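Local atomic coordinates of exopolygalacturonase (Yersinia enterocolitica, PDB entry 2UVF), a protein that acts as a family 28 exopolygalacturonase, hydrolysing the polygalacturonic acid of pectin from the chain end, probably in the periplasm, and binds digalacturonic acid. Residues Q39-P44 against V141-I146; L209-G214 against G267-N272; A345-R350 against N368-Q373; L452-V457 against T481-A486; N485-L490 against K525-D530. One frame throughout, in Å; residues are numbered along the deposited sequence.

Contact 1. Residues Q39-P44 against V141-I146; sequences QQLQVP and VASKPI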
# COMPACT_ATOMS: atom_id res chain seq x y z
N GLN A 39 14.72 17.53 7.97
CA GLN A 39 13.98 17.26 9.20
C GLN A 39 13.69 15.78 9.37
O GLN A 39 13.35 15.08 8.40
CB GLN A 39 12.66 18.05 9.24
CG GLN A 39 12.85 19.55 9.33
CD GLN A 39 11.53 20.32 9.29
OE1 GLN A 39 10.43 19.73 9.34
NE2 GLN A 39 11.63 21.65 9.20
N GLN A 40 13.85 15.31 10.60
CA GLN A 40 13.37 14.01 11.07
C GLN A 40 14.05 12.78 10.46
O GLN A 40 13.37 11.83 10.08
CB GLN A 40 11.84 13.92 10.98
CG GLN A 40 11.14 15.09 11.65
CD GLN A 40 9.63 15.02 11.58
OE1 GLN A 40 9.03 13.94 11.66
NE2 GLN A 40 9.00 16.18 11.45
N LEU A 41 15.38 12.79 10.39
CA LEU A 41 16.12 11.58 10.07
C LEU A 41 15.69 10.56 11.11
O LEU A 41 15.51 10.91 12.27
CB LEU A 41 17.64 11.80 10.11
CG LEU A 41 18.53 10.56 9.94
CD1 LEU A 41 18.37 9.94 8.55
CD2 LEU A 41 20.00 10.85 10.22
N GLN A 42 15.49 9.31 10.69
CA GLN A 42 15.00 8.28 11.60
C GLN A 42 15.24 6.89 11.04
O GLN A 42 15.46 6.73 9.84
CB GLN A 42 13.50 8.46 11.88
CG GLN A 42 12.64 8.18 10.66
CD GLN A 42 11.26 8.75 10.77
OE1 GLN A 42 10.31 8.02 11.05
NE2 GLN A 42 11.12 10.06 10.54
N VAL A 43 15.21 5.90 11.91
CA VAL A 43 15.13 4.51 11.50
C VAL A 43 13.64 4.15 11.54
O VAL A 43 13.01 4.33 12.58
CB VAL A 43 15.93 3.56 12.43
CG1 VAL A 43 15.94 2.13 11.88
CG2 VAL A 43 17.36 4.06 12.60
N PRO A 44 13.07 3.72 10.39
CA PRO A 44 11.72 3.17 10.41
C PRO A 44 11.66 1.93 11.31
O PRO A 44 12.66 1.22 11.45
CB PRO A 44 11.46 2.79 8.94
CG PRO A 44 12.41 3.65 8.16
CD PRO A 44 13.63 3.77 9.03
N VAL A 141 23.07 22.62 5.68
CA VAL A 141 23.54 22.24 7.01
C VAL A 141 23.00 20.85 7.38
O VAL A 141 21.87 20.48 6.99
CB VAL A 141 23.21 23.32 8.10
CG1 VAL A 141 23.83 24.66 7.73
CG2 VAL A 141 21.71 23.49 8.31
N ALA A 142 23.82 20.07 8.08
CA ALA A 142 23.46 18.71 8.49
C ALA A 142 22.18 18.70 9.33
O ALA A 142 21.86 19.67 10.03
CB ALA A 142 24.60 18.06 9.25
N SER A 143 21.44 17.59 9.24
CA SER A 143 20.26 17.36 10.06
C SER A 143 20.68 17.28 11.53
O SER A 143 21.88 17.36 11.83
CB SER A 143 19.59 16.05 9.65
OG SER A 143 20.51 14.98 9.72
N LYS A 144 19.72 17.15 12.45
CA LYS A 144 20.03 16.74 13.81
C LYS A 144 20.50 15.28 13.73
O LYS A 144 19.96 14.50 12.94
CB LYS A 144 18.83 16.89 14.74
CG LYS A 144 18.36 18.32 14.95
CD LYS A 144 18.07 18.61 16.44
CE LYS A 144 17.21 19.86 16.62
NZ LYS A 144 15.84 19.70 16.04
N PRO A 145 21.53 14.91 14.52
CA PRO A 145 22.00 13.54 14.41
C PRO A 145 21.03 12.51 15.01
O PRO A 145 20.16 12.85 15.82
CB PRO A 145 23.31 13.55 15.21
CG PRO A 145 23.19 14.68 16.14
CD PRO A 145 22.32 15.70 15.49
N ILE A 146 21.18 11.26 14.59
CA ILE A 146 20.58 10.15 15.30
C ILE A 146 21.64 9.10 15.56
O ILE A 146 22.55 8.89 14.75
CB ILE A 146 19.29 9.53 14.60
CG1 ILE A 146 19.62 8.76 13.32
CG2 ILE A 146 18.21 10.59 14.34
CD1 ILE A 146 18.55 7.75 12.96

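Contact 2. Residues L209-G214 against G267-N272; sequences LNLQAG and GVIDGN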
# COMPACT_ATOMS: atom_id res chain seq x y z
N LEU A 209 10.56 -13.87 9.92
CA LEU A 209 10.47 -14.92 8.92
C LEU A 209 11.15 -14.36 7.68
O LEU A 209 10.72 -13.35 7.13
CB LEU A 209 9.02 -15.32 8.65
CG LEU A 209 8.70 -16.28 7.51
CD1 LEU A 209 9.23 -17.69 7.77
CD2 LEU A 209 7.20 -16.31 7.28
N ASN A 210 12.21 -15.04 7.27
CA ASN A 210 13.03 -14.63 6.16
C ASN A 210 12.91 -15.63 5.02
O ASN A 210 13.31 -16.79 5.15
CB ASN A 210 14.49 -14.51 6.61
CG ASN A 210 15.38 -13.91 5.55
OD1 ASN A 210 15.24 -12.74 5.19
ND2 ASN A 210 16.32 -14.72 5.02
N LEU A 211 12.37 -15.15 3.90
CA LEU A 211 12.35 -15.89 2.66
C LEU A 211 13.59 -15.51 1.84
O LEU A 211 13.73 -14.36 1.41
CB LEU A 211 11.05 -15.60 1.90
CG LEU A 211 9.75 -15.86 2.67
CD1 LEU A 211 9.00 -14.56 2.96
CD2 LEU A 211 8.88 -16.81 1.87
N GLN A 212 14.50 -16.47 1.65
CA GLN A 212 15.80 -16.22 1.04
C GLN A 212 15.72 -16.22 -0.48
O GLN A 212 14.72 -16.65 -1.06
CB GLN A 212 16.80 -17.31 1.45
CG GLN A 212 17.23 -17.29 2.92
CD GLN A 212 18.22 -18.41 3.24
OE1 GLN A 212 17.99 -19.56 2.89
NE2 GLN A 212 19.31 -18.06 3.89
N ALA A 213 16.78 -15.75 -1.13
CA ALA A 213 16.87 -15.78 -2.59
C ALA A 213 16.55 -17.17 -3.14
O ALA A 213 17.20 -18.18 -2.80
CB ALA A 213 18.23 -15.32 -3.04
N GLY A 214 15.53 -17.23 -3.99
CA GLY A 214 15.13 -18.50 -4.60
C GLY A 214 14.01 -19.25 -3.89
O GLY A 214 13.50 -20.21 -4.43
N GLY A 267 12.77 -13.50 -1.26
CA GLY A 267 11.96 -14.62 -1.72
C GLY A 267 10.53 -14.23 -2.10
O GLY A 267 10.13 -13.06 -1.93
N VAL A 268 9.77 -15.22 -2.58
CA VAL A 268 8.42 -15.03 -3.11
C VAL A 268 7.38 -15.66 -2.18
O VAL A 268 7.61 -16.73 -1.59
CB VAL A 268 8.32 -15.64 -4.54
CG1 VAL A 268 6.87 -15.69 -5.06
CG2 VAL A 268 9.24 -14.89 -5.52
N ILE A 269 6.25 -14.97 -2.01
CA ILE A 269 5.06 -15.55 -1.38
C ILE A 269 3.98 -15.64 -2.44
O ILE A 269 3.50 -14.61 -2.95
CB ILE A 269 4.53 -14.74 -0.17
CG1 ILE A 269 5.68 -14.39 0.80
CG2 ILE A 269 3.43 -15.54 0.52
CD1 ILE A 269 5.35 -13.34 1.86
N ASP A 270 3.60 -16.88 -2.75
CA ASP A 270 2.68 -17.17 -3.82
C ASP A 270 1.39 -17.79 -3.25
O ASP A 270 1.43 -18.83 -2.63
CB ASP A 270 3.34 -18.09 -4.85
CG ASP A 270 2.51 -18.25 -6.09
OD1 ASP A 270 1.30 -18.02 -6.05
OD2 ASP A 270 3.07 -18.64 -7.13
N GLY A 271 0.26 -17.11 -3.45
CA GLY A 271 -0.99 -17.50 -2.80
C GLY A 271 -1.77 -18.65 -3.42
O GLY A 271 -2.66 -19.21 -2.78
N ASN A 272 -1.43 -18.96 -4.68
CA ASN A 272 -1.91 -20.13 -5.42
C ASN A 272 -3.39 -20.00 -5.76
O ASN A 272 -4.12 -21.02 -5.88
CB ASN A 272 -1.59 -21.44 -4.66
CG ASN A 272 -1.48 -22.66 -5.58
OD1 ASN A 272 -1.58 -22.55 -6.82
ND2 ASN A 272 -1.26 -23.83 -4.98

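Contact 3. Residues A345-R350 against N368-Q373; sequences AGFTVR and NGLIHQ. With SO4 (sulfate ion), chain G.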
# COMPACT_ATOMS: atom_id res chain seq x y z
N ALA A 345 9.74 -6.55 4.25
CA ALA A 345 10.83 -6.09 3.41
C ALA A 345 11.28 -7.10 2.35
O ALA A 345 11.32 -8.29 2.61
CB ALA A 345 12.02 -5.69 4.27
N GLY A 346 11.63 -6.59 1.16
CA GLY A 346 12.27 -7.39 0.09
C GLY A 346 11.44 -8.40 -0.69
O GLY A 346 11.78 -8.74 -1.85
N PHE A 347 10.38 -8.91 -0.07
CA PHE A 347 9.70 -10.06 -0.65
C PHE A 347 8.80 -9.70 -1.80
O PHE A 347 8.34 -8.57 -1.91
CB PHE A 347 9.00 -10.97 0.40
CG PHE A 347 8.00 -10.29 1.30
CD1 PHE A 347 6.67 -10.12 0.90
CD2 PHE A 347 8.36 -9.90 2.59
CE1 PHE A 347 5.73 -9.53 1.74
CE2 PHE A 347 7.42 -9.30 3.45
CZ PHE A 347 6.10 -9.12 3.02
N THR A 348 8.57 -10.69 -2.67
CA THR A 348 7.65 -10.59 -3.80
C THR A 348 6.32 -11.27 -3.43
O THR A 348 6.31 -12.33 -2.77
CB THR A 348 8.30 -11.18 -5.07
OG1 THR A 348 9.43 -10.37 -5.40
CG2 THR A 348 7.37 -11.19 -6.27
N VAL A 349 5.22 -10.64 -3.83
CA VAL A 349 3.87 -11.17 -3.62
C VAL A 349 3.29 -11.54 -4.98
O VAL A 349 3.24 -10.71 -5.91
CB VAL A 349 2.91 -10.15 -2.91
CG1 VAL A 349 1.45 -10.69 -2.86
CG2 VAL A 349 3.35 -9.90 -1.52
N ARG A 350 2.84 -12.78 -5.09
CA ARG A 350 2.19 -13.22 -6.31
C ARG A 350 0.86 -13.89 -6.01
O ARG A 350 0.70 -14.44 -4.95
CB ARG A 350 3.10 -14.19 -7.03
CG ARG A 350 4.27 -13.46 -7.68
CD ARG A 350 5.16 -14.36 -8.45
NE ARG A 350 6.15 -13.55 -9.12
CZ ARG A 350 7.21 -14.02 -9.74
NH1 ARG A 350 7.43 -15.33 -9.78
NH2 ARG A 350 8.04 -13.18 -10.33
N ASN A 368 8.99 -2.03 3.24
CA ASN A 368 10.16 -1.55 2.54
C ASN A 368 10.54 -2.47 1.37
O ASN A 368 11.03 -3.57 1.58
CB ASN A 368 11.33 -1.44 3.54
CG ASN A 368 12.65 -1.02 2.88
OD1 ASN A 368 12.68 -0.56 1.74
ND2 ASN A 368 13.75 -1.16 3.63
N GLY A 369 10.31 -2.01 0.15
CA GLY A 369 10.86 -2.67 -1.02
C GLY A 369 10.21 -3.98 -1.39
O GLY A 369 10.88 -4.92 -1.87
N LEU A 370 8.91 -4.05 -1.16
CA LEU A 370 8.16 -5.24 -1.57
C LEU A 370 7.86 -5.12 -3.06
O LEU A 370 7.79 -4.03 -3.61
CB LEU A 370 6.87 -5.39 -0.75
CG LEU A 370 6.89 -5.19 0.78
CD1 LEU A 370 5.45 -5.32 1.37
CD2 LEU A 370 7.81 -6.15 1.48
N ILE A 371 7.70 -6.27 -3.71
CA ILE A 371 7.36 -6.30 -5.11
C ILE A 371 6.01 -7.03 -5.21
O ILE A 371 5.93 -8.20 -4.88
CB ILE A 371 8.53 -6.98 -5.93
CG1 ILE A 371 9.82 -6.14 -5.79
CG2 ILE A 371 8.16 -7.18 -7.38
CD1 ILE A 371 11.10 -6.94 -5.93
N HIS A 372 4.95 -6.32 -5.60
CA HIS A 372 3.60 -6.90 -5.71
C HIS A 372 3.34 -7.17 -7.17
O HIS A 372 3.34 -6.26 -7.97
CB HIS A 372 2.51 -5.94 -5.15
CG HIS A 372 2.91 -5.28 -3.87
ND1 HIS A 372 2.55 -5.77 -2.63
CD2 HIS A 372 3.72 -4.22 -3.62
CE1 HIS A 372 3.09 -5.03 -1.68
NE2 HIS A 372 3.81 -4.08 -2.26
N GLN A 373 3.13 -8.43 -7.52
CA GLN A 373 2.86 -8.83 -8.88
C GLN A 373 1.60 -9.71 -8.87
O GLN A 373 1.68 -10.96 -8.87
CB GLN A 373 4.08 -9.57 -9.47
CG GLN A 373 5.44 -8.81 -9.44
CD GLN A 373 6.58 -9.70 -9.92
OE1 GLN A 373 6.55 -10.92 -9.75
NE2 GLN A 373 7.58 -9.10 -10.55
S SO4 G . 9.99 -5.94 -10.71
O1 SO4 G . 10.92 -6.04 -9.58
O2 SO4 G . 10.75 -6.03 -11.95
O3 SO4 G . 8.97 -6.98 -10.70
O4 SO4 G . 9.31 -4.65 -10.61

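Contact 4. Residues L452-V457 against T481-A486; sequences LAENNV and TFRNNA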
# COMPACT_ATOMS: atom_id res chain seq x y z
N LEU A 452 0.08 11.11 4.12
CA LEU A 452 1.01 11.84 3.22
C LEU A 452 1.66 10.97 2.13
O LEU A 452 2.49 10.11 2.41
CB LEU A 452 2.07 12.64 4.03
CG LEU A 452 3.16 13.39 3.23
CD1 LEU A 452 2.57 14.43 2.28
CD2 LEU A 452 4.20 14.03 4.13
N ALA A 453 1.29 11.21 0.87
CA ALA A 453 1.84 10.48 -0.28
C ALA A 453 2.73 11.41 -1.15
O ALA A 453 2.23 12.23 -1.93
CB ALA A 453 0.71 9.84 -1.10
N GLU A 454 4.05 11.26 -1.01
CA GLU A 454 4.99 12.16 -1.69
C GLU A 454 6.10 11.41 -2.38
O GLU A 454 6.53 10.37 -1.91
CB GLU A 454 5.60 13.18 -0.71
CG GLU A 454 6.23 12.55 0.55
CD GLU A 454 6.91 13.57 1.43
OE1 GLU A 454 6.90 14.76 1.06
OE2 GLU A 454 7.46 13.17 2.48
N ASN A 455 6.58 11.97 -3.47
CA ASN A 455 7.81 11.52 -4.13
C ASN A 455 7.65 10.09 -4.64
O ASN A 455 8.50 9.23 -4.41
CB ASN A 455 9.05 11.71 -3.21
CG ASN A 455 9.42 13.19 -2.99
OD1 ASN A 455 9.36 13.71 -1.86
ND2 ASN A 455 9.83 13.85 -4.05
N ASN A 456 6.53 9.89 -5.35
CA ASN A 456 6.13 8.63 -5.91
C ASN A 456 5.98 8.83 -7.42
O ASN A 456 5.74 9.94 -7.90
CB ASN A 456 4.77 8.13 -5.34
CG ASN A 456 4.79 7.86 -3.84
OD1 ASN A 456 5.36 6.88 -3.37
ND2 ASN A 456 4.13 8.71 -3.08
N VAL A 457 6.11 7.74 -8.15
CA VAL A 457 5.87 7.74 -9.59
C VAL A 457 4.77 6.72 -9.92
O VAL A 457 4.77 5.62 -9.38
CB VAL A 457 7.21 7.46 -10.37
CG1 VAL A 457 6.96 6.79 -11.67
CG2 VAL A 457 7.95 8.77 -10.59
N THR A 481 -2.73 14.45 2.09
CA THR A 481 -1.85 15.24 1.21
C THR A 481 -1.28 14.35 0.12
O THR A 481 -0.74 13.28 0.40
CB THR A 481 -0.69 15.97 1.97
OG1 THR A 481 -1.24 16.94 2.86
CG2 THR A 481 0.25 16.70 1.00
N PHE A 482 -1.39 14.81 -1.11
CA PHE A 482 -0.91 14.09 -2.27
C PHE A 482 -0.04 15.05 -3.07
O PHE A 482 -0.55 15.90 -3.79
CB PHE A 482 -2.10 13.57 -3.08
CG PHE A 482 -1.73 12.70 -4.24
CD1 PHE A 482 -1.74 11.31 -4.11
CD2 PHE A 482 -1.37 13.26 -5.47
CE1 PHE A 482 -1.42 10.50 -5.19
CE2 PHE A 482 -1.06 12.45 -6.53
CZ PHE A 482 -1.08 11.07 -6.39
N ARG A 483 1.27 14.91 -2.95
CA ARG A 483 2.20 15.93 -3.45
C ARG A 483 3.49 15.37 -4.03
O ARG A 483 3.87 14.25 -3.72
CB ARG A 483 2.52 16.95 -2.33
CG ARG A 483 3.37 16.43 -1.21
CD ARG A 483 3.84 17.56 -0.34
NE ARG A 483 4.78 17.13 0.69
CZ ARG A 483 4.93 17.73 1.87
NH1 ARG A 483 4.19 18.79 2.20
NH2 ARG A 483 5.82 17.26 2.74
N ASN A 484 4.18 16.17 -4.84
CA ASN A 484 5.49 15.79 -5.33
C ASN A 484 5.46 14.39 -5.94
O ASN A 484 6.31 13.55 -5.67
CB ASN A 484 6.52 15.86 -4.22
CG ASN A 484 6.71 17.27 -3.71
OD1 ASN A 484 6.39 18.24 -4.40
ND2 ASN A 484 7.23 17.39 -2.50
N ASN A 485 4.45 14.16 -6.77
CA ASN A 485 4.25 12.88 -7.45
C ASN A 485 4.19 13.13 -8.93
O ASN A 485 3.59 14.12 -9.37
CB ASN A 485 2.92 12.24 -7.02
CG ASN A 485 2.90 11.87 -5.56
OD1 ASN A 485 1.92 12.13 -4.86
ND2 ASN A 485 3.95 11.27 -5.10
N ALA A 486 4.76 12.21 -9.70
CA ALA A 486 4.69 12.28 -11.15
C ALA A 486 3.95 11.09 -11.72
O ALA A 486 4.16 9.96 -11.30
CB ALA A 486 6.09 12.40 -11.76

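Contact 5. Residues N485-L490 against K525-D530; sequences NAMRDL and KNVTVD. With SO4 (sulfate ion), chain E.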
# COMPACT_ATOMS: atom_id res chain seq x y z
N ASN A 485 4.45 14.16 -6.77
CA ASN A 485 4.25 12.88 -7.45
C ASN A 485 4.19 13.13 -8.93
O ASN A 485 3.59 14.12 -9.37
CB ASN A 485 2.92 12.24 -7.02
CG ASN A 485 2.90 11.87 -5.56
OD1 ASN A 485 1.92 12.13 -4.86
ND2 ASN A 485 3.95 11.27 -5.10
N ALA A 486 4.76 12.21 -9.70
CA ALA A 486 4.69 12.28 -11.15
C ALA A 486 3.95 11.09 -11.72
O ALA A 486 4.16 9.96 -11.30
CB ALA A 486 6.09 12.40 -11.76
N MET A 487 3.11 11.34 -12.72
CA MET A 487 2.24 10.29 -13.23
C MET A 487 2.12 10.30 -14.74
O MET A 487 2.12 11.36 -15.36
CB MET A 487 0.85 10.40 -12.59
CG MET A 487 0.87 10.70 -11.09
SD MET A 487 -0.66 10.25 -10.24
CE MET A 487 -1.71 11.65 -10.46
N ARG A 488 2.02 9.12 -15.34
CA ARG A 488 2.01 9.02 -16.80
C ARG A 488 1.09 7.90 -17.24
O ARG A 488 1.15 6.80 -16.70
CB ARG A 488 3.44 8.82 -17.35
CG ARG A 488 3.54 8.39 -18.80
CD ARG A 488 4.89 8.64 -19.44
NE ARG A 488 4.69 9.02 -20.85
CZ ARG A 488 4.87 8.19 -21.87
NH1 ARG A 488 5.32 6.95 -21.65
NH2 ARG A 488 4.62 8.59 -23.11
N ASP A 489 0.24 8.18 -18.22
CA ASP A 489 -0.61 7.15 -18.81
C ASP A 489 -1.59 6.53 -17.80
O ASP A 489 -1.86 5.33 -17.85
CB ASP A 489 0.23 6.07 -19.49
CG ASP A 489 0.95 6.56 -20.73
OD1 ASP A 489 0.63 7.64 -21.25
OD2 ASP A 489 1.84 5.87 -21.23
N LEU A 490 -2.14 7.36 -16.93
CA LEU A 490 -3.18 6.91 -16.02
C LEU A 490 -4.33 6.36 -16.85
O LEU A 490 -4.61 6.88 -17.92
CB LEU A 490 -3.66 8.06 -15.13
CG LEU A 490 -2.69 8.57 -14.06
CD1 LEU A 490 -3.40 9.62 -13.25
CD2 LEU A 490 -2.18 7.42 -13.18
N LYS A 525 -0.82 19.07 -4.60
CA LYS A 525 0.24 20.06 -4.81
C LYS A 525 1.42 19.46 -5.56
O LYS A 525 1.79 18.31 -5.29
CB LYS A 525 0.74 20.58 -3.46
CG LYS A 525 1.39 21.95 -3.53
CD LYS A 525 1.59 22.58 -2.15
CE LYS A 525 0.26 22.73 -1.39
NZ LYS A 525 0.28 23.82 -0.34
N ASN A 526 1.99 20.23 -6.49
CA ASN A 526 3.23 19.84 -7.20
C ASN A 526 3.10 18.47 -7.86
O ASN A 526 3.90 17.58 -7.59
CB ASN A 526 4.43 19.81 -6.23
CG ASN A 526 4.64 21.12 -5.47
OD1 ASN A 526 4.12 22.16 -5.84
ND2 ASN A 526 5.42 21.05 -4.41
N VAL A 527 2.07 18.31 -8.69
CA VAL A 527 1.71 17.03 -9.32
C VAL A 527 1.58 17.25 -10.82
O VAL A 527 0.93 18.18 -11.27
CB VAL A 527 0.39 16.43 -8.74
CG1 VAL A 527 -0.21 15.34 -9.66
CG2 VAL A 527 0.59 15.91 -7.31
N THR A 528 2.22 16.37 -11.59
CA THR A 528 2.18 16.43 -13.03
C THR A 528 1.64 15.10 -13.54
O THR A 528 2.04 14.04 -13.07
CB THR A 528 3.59 16.66 -13.61
OG1 THR A 528 4.51 15.73 -12.99
CG2 THR A 528 4.06 18.09 -13.31
N VAL A 529 0.70 15.18 -14.47
CA VAL A 529 0.21 14.02 -15.18
C VAL A 529 0.37 14.27 -16.67
O VAL A 529 -0.11 15.28 -17.18
CB VAL A 529 -1.31 13.73 -14.92
CG1 VAL A 529 -1.74 12.46 -15.66
CG2 VAL A 529 -1.63 13.64 -13.45
N ASP A 530 1.02 13.33 -17.35
CA ASP A 530 1.03 13.28 -18.80
C ASP A 530 0.20 12.09 -19.27
O ASP A 530 0.59 10.94 -19.07
CB ASP A 530 2.45 13.18 -19.35
CG ASP A 530 2.51 13.27 -20.87
OD1 ASP A 530 1.53 13.67 -21.55
OD2 ASP A 530 3.58 12.94 -21.40
S SO4 E . 4.09 11.91 -24.65
O1 SO4 E . 5.20 11.44 -23.81
O2 SO4 E . 4.59 12.07 -26.02
O3 SO4 E . 3.01 10.93 -24.64
O4 SO4 E . 3.61 13.21 -24.16

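Contact 1. Residues Q39-P44 against V141-I146
I146 lies over one face of the peptide group joining L41 to Q42, with CG2 3.4 Å from the L41 O atom and CD1 3.8 Å from the Q42 CA atom. At the edge of the second flat group, the Q42 carboxamide, NE2 donates almost in the amide plane to Q40 O (2.9 Å, 172°), a nearly straight bond that folds this side chain back along its own strand. The setting is the fibronectin type III domain at the N-terminal end of the chain, a β-sandwich. Strand 39-42 is an edge of the three-stranded sheet, while I146 opens strand 146-149 at the edge of the four-stranded one, and the contact closes the sandwich between those edges without a single hydrogen bond. I146 buries the largest share, closely followed by L41. Its CG1 sits between the backbone N and the carbonyl carbon (chi1 71°), which sends the CG1-CD1 arm along L41 and on to Q42 and V43, while CG2 lies over the L41 carbonyl. L41 also packs on L55 of its own sheet and F128 of the other, which makes it part of the domain core. The S143 hydroxyl lies near the leucine's CD2, but that oxygen is hydrogen-bonded to V130 N on strand 125-134. The apolar contacts finish with L41 CD2 3.8 Å from I146 CG1 and V43 CG2 3.9 Å from I146 CD1.

Contact 2. Residues L209-G214 against G267-N272
L211 sets CG beside its backbone N (chi1 -55°) and then takes an unusual second torsion, chi2 113°, which lays CD1 against I269 and CD2 against the V268 carbonyl. The isoleucine meets it with CG1 also swung to the N side of its own residue, and the two side chains cross at about a right angle, L211 CD1 lying 4.0 Å from I269 CG1. The other leucine methyl, CD2, rests 3.7 Å from V268 O. One hydrogen bond joins the segments: G267 N donates to L211 O at 3.0 Å, bent to 147° and coming from well above the carbonyl plane. G267 has no side chain, and its CA fits 3.9 Å from L211 CB and 3.5 Å from Q212 O, so the two backbones close up at this corner. Further on, D270 OD1 accepts from N272 N in an Asx turn, just where strand 268-270 ends. In the parallel β-helix, strand 207-211 runs beside 187-191 and 258-264, and L211 also packs on I191 and L217. Strand 268-270 lies between 215-219 and 348-350, with I269 touching L244 and F347, and V268 touching T348 and R350.

Contact 3. Residues A345-R350 against N368-Q373
R350 and Q373 meet side by side at the end of two neighbouring strands in the parallel β-helix of this family 28 hydrolase. The arginine grips one amide oxygen with two nitrogens, NE at 2.7 Å and NH2 at 2.8 Å from Q373 OE1. Guanidinium and amide planes are 5° apart, so the pair is practically one flat plate, NE reaching OE1 nearly along the C=O axis and NH2 coming in on a lone pair. Both chains are extended, and this carries them out together on the side of T348 and I371, where T348 OG1 touches I371 CB. Both side chains touch P291 of strand 289-293. Q373 NE2 also lies close to a sulfate oxygen, a weak bond to an ion probably left from crystallisation.

Behind the plate, the backbones are in parallel register: V349 N donates to I371 O (2.7 Å) and Q373 N to V349 O (2.8 Å), while I371 N turns to F347 O. The strands are preceded by a corner at which G346 and G369 both have positive phi, and G346 N is bonded there to N368 O. F347 and L370 point the same way into the interior, where I357 meets both. L370 CD2 sits over the middle of the phenyl face in a CH-π contact, 3.7 Å from the F347 ring centroid. V349 and H372 occupy the inner side too, the imidazole stacked on F398. It is fixed further by a hydrogen bond between H372 NE2 and N396 OD1.

Contact 4. Residues L452-V457 against T481-A486
L452, A453 and R483 give up the most surface here, and between them they show both sides of the wall formed by two successive parallel strands of the β-helix. L452 lies alongside T481, its CD1 tight at 3.5 Å from T481 CG2, and the same methyl covers one face of the R483 guanidinium, offset toward the rim. With CG in the cramped place between backbone N and carbonyl carbon (chi1 70°) and the rest extended, R483 runs alongside E454 and forms a salt bridge with it. There NE and NH2 both hold a single oxygen, each 3.2 Å from E454 OE1. That oxygen lies in the guanidinium plane, whereas the two nitrogens approach it from above the carboxylate plane, the two planes being 45° apart.

A453 faces the interior, its CB 4.2 Å from F482 CD1. Its backbone is tied twice, A453 N donating to T481 O (2.9 Å, 180°) and R483 N to A453 O (3.0 Å). Past the corner, where N455 and N484 both have positive phi, A486 N donates to N456 O and V457 CG2 nears A486 CB. The N456 and N485 side chains lie side by side in the interior.

E454 is buried but well provided for: OE2 is bonded to W425 NE1 and to Q113 NE2 of the fibronectin domain. With R483 on the other oxygen, the carboxylate is probably ionised, and its bond to Q113 links that domain to the β-helix.

Contact 5. Residues N485-L490 against K525-D530
R488 and D530 run side by side to a bound sulfate, probably from the crystallisation liquor, instead of joining each other. R488 NE stays 4.1 Å from D530 OD2, beyond a salt bridge, with the guanidinium and carboxylate planes 53° apart. The arginine spends NH2 on the ion, donating to sulfate O1 at 3.0 Å and to O3 at 3.2 Å. D530 OD2 lies only 2.8 Å from sulfate O4. D530 OD1 is satisfied by N562 ND2. D489 OD2 stands over a face of the R488 guanidinium in a long, purely electrostatic pairing.

On the opposite side of the strands the contact is apolar. M487 bends back at chi3 (-85°), bringing CE 3.6 Å from V529 CG2 and near V527 CG1, while L490 crosses V529 at about a right angle, CD1 against CG1. The backbones pair in parallel: M487 N donates to T528 O (2.9 Å) and D530 N to M487 O (3.0 Å). At the corner, where the chain turns at D489, D489 N bonds to D530 O (2.9 Å). M487 O has a second donor in Q107 NE2.

Within the β-helix, strand 476-490 is sandwiched between 448-459 and 518-532, and the latter leans on 551-562 through V529 and L561. Helix 92-100 of the fibronectin domain lies over the outer side, F98 touching R488, and T528 OG1 is bonded to H108 N.

Overall arrangement
Contact 1 lies inside the fibronectin domain, while the other four mark the parallel β-helix. Contacts 2 and 3 are neighbours, centres 9 Å apart, joined by probable backbone hydrogen bonds, I269 N to T348 O (2.7 Å) and R350 N to I269 O (2.9 Å). Contacts 4 and 5 share N485 and A486 and are likewise 9 Å apart, with N484 OD1 3.0 Å from N526 ND2. Contacts 2 and 4, on opposite sides of the chain's centre, have centres about 29 Å apart. Contact 1 comes within about 7 Å of contact 3 and 8 Å of contact 4, nearest atoms. The digalacturonic acid pocket, with D381, D402 and H355, uses none of these segments.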